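CalG4 (PDB 3IA7) is a bacterial protein with the two-domain GT-B fold, related in its C-terminal domain to the erythromycin biosynthesis protein CIII family. Local coordinates at residues Phe9-Gly14 / Val107-Pro112; Arg85-Ile90 / Phe113-Leu118. All blocks are in the same frame, centred on the assembly; numbering follows the deposited sequence.

How the interactions relate
Both contacts belong to the seven-stranded parallel sheet and its helices, away from the six-stranded sheet. Interaction 1 joins the ends of neighbouring strands 6-10 and 105-109. Interaction 2 joins helices 75-98 and 113-123, which pack on the sheet face carrying Ala10 and Tyr108. Along the chain the order is 9-14, 85-90, 107-112, 113-118, so the second segment of interaction 1 runs straight into that of interaction 2. The centres lie about 9 Å apart, and the contacts touch where Asn87 meets Phe111 and Pro112 and where Tyr108 packs on Phe113 and Arg117. Ile90 also reaches Ala10 and Pro112. Strand ends and helix pair thus form one continuous buried region.

Interaction 1: Phe9-Gly14 / Val107-Pro112; sequences FANVQG and VYDVFP
Val107 lies over one face of the Phe9 ring. Its CB is 4.0 Å from the ring centroid and almost on the ring normal, a CH-pi contact. The Val107 branch CG1 lies over the same face, 3.8 Å from Phe9 CE2. A second CH-pi contact forms at the other end of the segments. Val12 CG2 sits above one face of the Phe111 ring, offset toward the rim. Pro112 CD lies at the edge of this ring, in its plane, and Tyr83 meets Phe111 edge-to-face. With CG anti to the backbone N (chi1 178°), Phe111 crosses Val12 at about a right angle.

The Asn11 amide and the Asp109 carboxylate are turned 25° apart. The two side chains cross obliquely, and Asn11 OD1 comes to 3.0 Å from Asp109 CB, not from the carboxylate oxygens. The polar ends look to other partners. Asn11 OD1 accepts from Val12 N at 2.8 Å, with the donor tilted from the carbonyl plane. Asn11 ND2 donates to His17 O and Tyr37 OH. Asp109 OD2 is gripped twice, by His17 ND1 and by Phe111 N at 2.9 Å. The latter bond closes an Asx turn and comes from above the carboxylate plane.

Two backbone bonds zip the strands: Ala10 N to Val107 O, 2.8 Å, and Asp109 N to Ala10 O, 3.0 Å. They hold Phe9 beside Val107 on one sheet face and Ala10 beside Tyr108 on the other. Helix 15-30 packs on the Phe9 face. Helix 113-123 packs on the Ala10 and Tyr108 face through Phe113, alongside helix 75-98. Both strands end here, and each leads to a helix N-cap, Gly14 and Pro112. Adjacent parallel strands whose following helices leave to opposite sheet faces are characteristic of the topological switch point of a Rossmann-like domain, as in GT-B proteins.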
loop_
_atom_site.group_PDB
_atom_site.type_symbol
_atom_site.label_atom_id
_atom_site.label_comp_id
_atom_site.label_asym_id
_atom_site.label_seq_id
_atom_site.Cartn_x
_atom_site.Cartn_y
_atom_site.Cartn_z
ATOM N N PHE A 9 16.305 8.967 -10.061
ATOM C CA PHE A 9 16.495 7.660 -9.413
ATOM C C PHE A 9 17.119 6.698 -10.413
ATOM O O PHE A 9 16.626 6.501 -11.513
ATOM C CB PHE A 9 15.154 7.071 -8.966
ATOM C CG PHE A 9 14.618 7.635 -7.706
ATOM C CD1 PHE A 9 14.241 8.981 -7.615
ATOM C CD2 PHE A 9 14.420 6.809 -6.603
ATOM C CE1 PHE A 9 13.710 9.506 -6.415
ATOM C CE2 PHE A 9 13.877 7.317 -5.399
ATOM C CZ PHE A 9 13.535 8.690 -5.308
ATOM N N ALA A 10 18.215 6.099 -10.028
ATOM C CA ALA A 10 18.825 5.005 -10.826
ATOM C C ALA A 10 18.609 3.685 -10.091
ATOM O O ALA A 10 19.096 3.521 -8.930
ATOM C CB ALA A 10 20.334 5.275 -11.032
ATOM N N ASN A 11 17.924 2.729 -10.733
ATOM C CA ASN A 11 17.653 1.457 -10.105
ATOM C C ASN A 11 17.763 0.313 -11.115
ATOM O O ASN A 11 17.665 0.526 -12.341
ATOM C CB ASN A 11 16.246 1.420 -9.458
ATOM C CG ASN A 11 16.176 0.466 -8.223
ATOM O OD1 ASN A 11 17.034 -0.399 -7.997
ATOM N ND2 ASN A 11 15.197 0.703 -7.385
ATOM N N VAL A 12 18.016 -0.877 -10.595
ATOM C CA VAL A 12 18.046 -2.076 -11.419
ATOM C C VAL A 12 16.584 -2.583 -11.563
ATOM O O VAL A 12 15.702 -2.185 -10.809
ATOM C CB VAL A 12 19.007 -3.158 -10.842
ATOM C CG1 VAL A 12 18.529 -3.598 -9.491
ATOM C CG2 VAL A 12 19.084 -4.397 -11.777
ATOM N N GLN A 13 16.323 -3.433 -12.545
ATOM C CA GLN A 13 14.976 -3.968 -12.634
ATOM C C GLN A 13 14.827 -5.067 -11.561
ATOM O O GLN A 13 15.812 -5.614 -11.074
ATOM C CB GLN A 13 14.642 -4.409 -14.064
ATOM C CG GLN A 13 15.471 -5.479 -14.581
ATOM C CD GLN A 13 14.854 -6.218 -15.784
ATOM O OE1 GLN A 13 13.794 -5.837 -16.392
ATOM N NE2 GLN A 13 15.552 -7.272 -16.162
ATOM N N GLY A 14 13.610 -5.377 -11.174
ATOM C CA GLY A 14 13.401 -6.440 -10.215
ATOM C C GLY A 14 12.570 -5.888 -9.088
ATOM O O GLY A 14 12.815 -4.769 -8.571
ATOM N N VAL A 107 19.670 9.667 -6.910
ATOM C CA VAL A 107 19.308 8.752 -5.824
ATOM C C VAL A 107 19.504 7.388 -6.476
ATOM O O VAL A 107 18.884 7.108 -7.510
ATOM C CB VAL A 107 17.850 8.961 -5.395
ATOM C CG1 VAL A 107 17.458 7.917 -4.310
ATOM C CG2 VAL A 107 17.632 10.394 -4.850
ATOM N N TYR A 108 20.367 6.557 -5.935
ATOM C CA TYR A 108 20.607 5.237 -6.549
ATOM C C TYR A 108 20.412 4.106 -5.552
ATOM O O TYR A 108 20.778 4.193 -4.348
ATOM C CB TYR A 108 22.036 5.165 -7.118
ATOM C CG TYR A 108 23.144 5.366 -6.053
ATOM C CD1 TYR A 108 23.719 4.249 -5.400
ATOM C CD2 TYR A 108 23.642 6.634 -5.738
ATOM C CE1 TYR A 108 24.711 4.405 -4.425
ATOM C CE2 TYR A 108 24.710 6.796 -4.733
ATOM C CZ TYR A 108 25.208 5.635 -4.100
ATOM O OH TYR A 108 26.217 5.707 -3.150
ATOM N N ASP A 109 19.867 3.008 -6.060
ATOM C CA ASP A 109 19.816 1.788 -5.246
ATOM C C ASP A 109 21.204 1.212 -5.135
ATOM O O ASP A 109 22.062 1.411 -6.000
ATOM C CB ASP A 109 18.865 0.756 -5.893
ATOM C CG ASP A 109 18.838 -0.575 -5.133
ATOM O OD1 ASP A 109 18.158 -0.603 -4.093
ATOM O OD2 ASP A 109 19.506 -1.568 -5.573
ATOM N N VAL A 110 21.442 0.487 -4.048
ATOM C CA VAL A 110 22.773 -0.115 -3.810
ATOM C C VAL A 110 23.265 -1.078 -4.911
ATOM O O VAL A 110 24.459 -1.113 -5.205
ATOM C CB VAL A 110 22.852 -0.767 -2.410
ATOM C CG1 VAL A 110 21.900 -1.960 -2.339
ATOM C CG2 VAL A 110 24.329 -1.184 -2.061
ATOM N N PHE A 111 22.368 -1.800 -5.571
ATOM C CA PHE A 111 22.837 -2.705 -6.642
ATOM C C PHE A 111 23.547 -1.905 -7.787
ATOM O O PHE A 111 24.707 -2.198 -8.134
ATOM C CB PHE A 111 21.683 -3.559 -7.150
ATOM C CG PHE A 111 22.060 -4.500 -8.305
ATOM C CD1 PHE A 111 22.051 -5.880 -8.117
ATOM C CD2 PHE A 111 22.387 -3.994 -9.555
ATOM C CE1 PHE A 111 22.418 -6.752 -9.199
ATOM C CE2 PHE A 111 22.760 -4.855 -10.635
ATOM C CZ PHE A 111 22.746 -6.218 -10.437
ATOM N N PRO A 112 22.892 -0.893 -8.363
ATOM C CA PRO A 112 23.645 -0.003 -9.273
ATOM C C PRO A 112 24.471 1.121 -8.610
ATOM O O PRO A 112 24.471 2.258 -9.110
ATOM C CB PRO A 112 22.512 0.605 -10.151
ATOM C CG PRO A 112 21.365 0.771 -9.128
ATOM C CD PRO A 112 21.448 -0.546 -8.347
#

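Interaction 2: Arg85-Ile90 / Phe113-Leu118; sequences RENVAI and FIAGRL
Asn87 reaches from helix 75-98 to the first turn of helix 113-123 and crosses the Ile114 side chain at about a right angle. Its OD1 accepts from Ala115 N at 3.1 Å. The bond is nearly straight at the hydrogen (168°), and the donor lies in the carbonyl plane, on a lone pair. Ile114 N is equally near this oxygen. Ile114 CB comes to 3.4 Å from Asn87 OD1, so the oxygen is packed closely against the helix start. Ala115 N belongs to the first helical turn, where backbone N-H groups lack an acceptor one turn back. Asn87 supplies one from the other helix.

The amide nitrogen has two other partners. Asn87 ND2 donates to Tyr83 O, one turn back in its own helix, and makes a weak bond to Phe111 O, in the loop before helix 113-123. These bonds at both ends hold the amide in its rotation.

Ala115 turns its methyl toward helix 75-98, where CB comes within 3.3 Å of Asn87 O. Ile90 meets the same methyl from one turn further on. Its CG2 branch, anti to the backbone N, stops 4.0 Å from Ala115 CB. Such a small side chain suits the close approach of the axes of segments 85-90 and 113-118, 8.1 Å. Leu91 also touches Ala115, and Tyr83 touches Ile114.

The two segments run in broadly the same direction, and their axes cross at -38°. Strand 105-109 lies between the two helices in the chain. Two neighbouring, roughly parallel helices packed on one face of a parallel sheet are characteristic of the layered alpha/beta architecture of Rossmann-like domains.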
loop_
_atom_site.group_PDB
_atom_site.type_symbol
_atom_site.label_atom_id
_atom_site.label_comp_id
_atom_site.label_asym_id
_atom_site.label_seq_id
_atom_site.Cartn_x
_atom_site.Cartn_y
_atom_site.Cartn_z
ATOM N N ARG A 85 28.417 -4.863 -16.169
ATOM C CA ARG A 85 27.720 -4.483 -17.398
ATOM C C ARG A 85 26.357 -3.860 -17.123
ATOM O O ARG A 85 25.980 -2.890 -17.782
ATOM C CB ARG A 85 27.563 -5.639 -18.381
ATOM C CG ARG A 85 28.877 -6.143 -19.010
ATOM C CD ARG A 85 28.615 -7.046 -20.205
ATOM N NE ARG A 85 27.830 -8.233 -19.867
ATOM C CZ ARG A 85 28.347 -9.385 -19.440
ATOM N NH1 ARG A 85 29.665 -9.518 -19.297
ATOM N NH2 ARG A 85 27.544 -10.409 -19.159
ATOM N N GLU A 86 25.624 -4.410 -16.162
ATOM C CA GLU A 86 24.305 -3.872 -15.799
ATOM C C GLU A 86 24.424 -2.461 -15.212
ATOM O O GLU A 86 23.613 -1.567 -15.562
ATOM C CB GLU A 86 23.624 -4.795 -14.748
ATOM C CG GLU A 86 22.124 -4.429 -14.492
ATOM C CD GLU A 86 21.188 -4.852 -15.616
ATOM O OE1 GLU A 86 21.640 -5.089 -16.756
ATOM O OE2 GLU A 86 19.966 -4.931 -15.354
ATOM N N ASN A 87 25.412 -2.256 -14.321
ATOM C CA ASN A 87 25.715 -0.889 -13.851
ATOM C C ASN A 87 25.988 0.048 -15.049
ATOM O O ASN A 87 25.471 1.165 -15.101
ATOM C CB ASN A 87 26.918 -0.908 -12.916
ATOM C CG ASN A 87 26.502 -1.138 -11.473
ATOM O OD1 ASN A 87 26.307 -0.178 -10.752
ATOM N ND2 ASN A 87 26.274 -2.410 -11.075
ATOM N N VAL A 88 26.831 -0.412 -15.971
ATOM C CA VAL A 88 27.173 0.390 -17.173
ATOM C C VAL A 88 25.938 0.684 -18.081
ATOM O O VAL A 88 25.793 1.790 -18.642
ATOM C CB VAL A 88 28.324 -0.267 -17.994
ATOM C CG1 VAL A 88 28.538 0.440 -19.340
ATOM C CG2 VAL A 88 29.651 -0.225 -17.194
ATOM N N ALA A 89 25.054 -0.295 -18.217
ATOM C CA ALA A 89 23.814 -0.118 -18.987
ATOM C C ALA A 89 22.988 1.060 -18.442
ATOM O O ALA A 89 22.517 1.900 -19.211
ATOM C CB ALA A 89 22.996 -1.428 -19.001
ATOM N N ILE A 90 22.855 1.114 -17.127
ATOM C CA ILE A 90 22.104 2.165 -16.419
ATOM C C ILE A 90 22.809 3.517 -16.535
ATOM O O ILE A 90 22.175 4.541 -16.883
ATOM C CB ILE A 90 21.906 1.775 -14.917
ATOM C CG1 ILE A 90 20.892 0.586 -14.812
ATOM C CG2 ILE A 90 21.399 3.013 -14.067
ATOM C CD1 ILE A 90 20.989 -0.159 -13.527
ATOM N N PHE A 113 25.242 0.815 -7.555
ATOM C CA PHE A 113 25.906 1.914 -6.871
ATOM C C PHE A 113 27.040 2.473 -7.739
ATOM O O PHE A 113 27.346 3.637 -7.597
ATOM C CB PHE A 113 26.452 1.522 -5.507
ATOM C CG PHE A 113 27.740 0.717 -5.562
ATOM C CD1 PHE A 113 28.969 1.361 -5.377
ATOM C CD2 PHE A 113 27.728 -0.659 -5.748
ATOM C CE1 PHE A 113 30.223 0.668 -5.421
ATOM C CE2 PHE A 113 28.984 -1.391 -5.747
ATOM C CZ PHE A 113 30.216 -0.706 -5.566
ATOM N N ILE A 114 27.664 1.636 -8.591
ATOM C CA ILE A 114 28.706 2.146 -9.458
ATOM C C ILE A 114 28.123 3.190 -10.428
ATOM O O ILE A 114 28.620 4.311 -10.550
ATOM C CB ILE A 114 29.452 1.021 -10.215
ATOM C CG1 ILE A 114 30.116 0.077 -9.183
ATOM C CG2 ILE A 114 30.468 1.631 -11.183
ATOM C CD1 ILE A 114 30.512 -1.260 -9.731
ATOM N N ALA A 115 27.029 2.843 -11.060
ATOM C CA ALA A 115 26.325 3.811 -11.938
ATOM C C ALA A 115 25.954 5.052 -11.173
ATOM O O ALA A 115 26.157 6.163 -11.627
ATOM C CB ALA A 115 25.038 3.149 -12.510
ATOM N N GLY A 116 25.406 4.885 -9.977
ATOM C CA GLY A 116 24.908 6.065 -9.284
ATOM C C GLY A 116 25.999 7.027 -8.912
ATOM O O GLY A 116 25.876 8.234 -9.089
ATOM N N ARG A 117 27.072 6.477 -8.356
ATOM C CA ARG A 117 28.191 7.297 -7.899
ATOM C C ARG A 117 28.975 7.918 -9.085
ATOM O O ARG A 117 29.438 9.046 -8.992
ATOM C CB ARG A 117 29.117 6.477 -7.005
ATOM C CG ARG A 117 28.440 6.042 -5.699
ATOM C CD ARG A 117 29.472 5.443 -4.761
ATOM N NE ARG A 117 30.476 6.450 -4.426
ATOM C CZ ARG A 117 31.723 6.174 -4.075
ATOM N NH1 ARG A 117 32.122 4.920 -3.941
ATOM N NH2 ARG A 117 32.560 7.166 -3.841
ATOM N N LEU A 118 29.087 7.187 -10.193
ATOM C CA LEU A 118 29.743 7.759 -11.396
ATOM C C LEU A 118 28.916 8.916 -12.052
ATOM O O LEU A 118 29.473 9.892 -12.508
ATOM C CB LEU A 118 30.131 6.646 -12.392
ATOM C CG LEU A 118 31.219 5.661 -11.812
ATOM C CD1 LEU A 118 31.529 4.613 -12.923
ATOM C CD2 LEU A 118 32.515 6.420 -11.376
#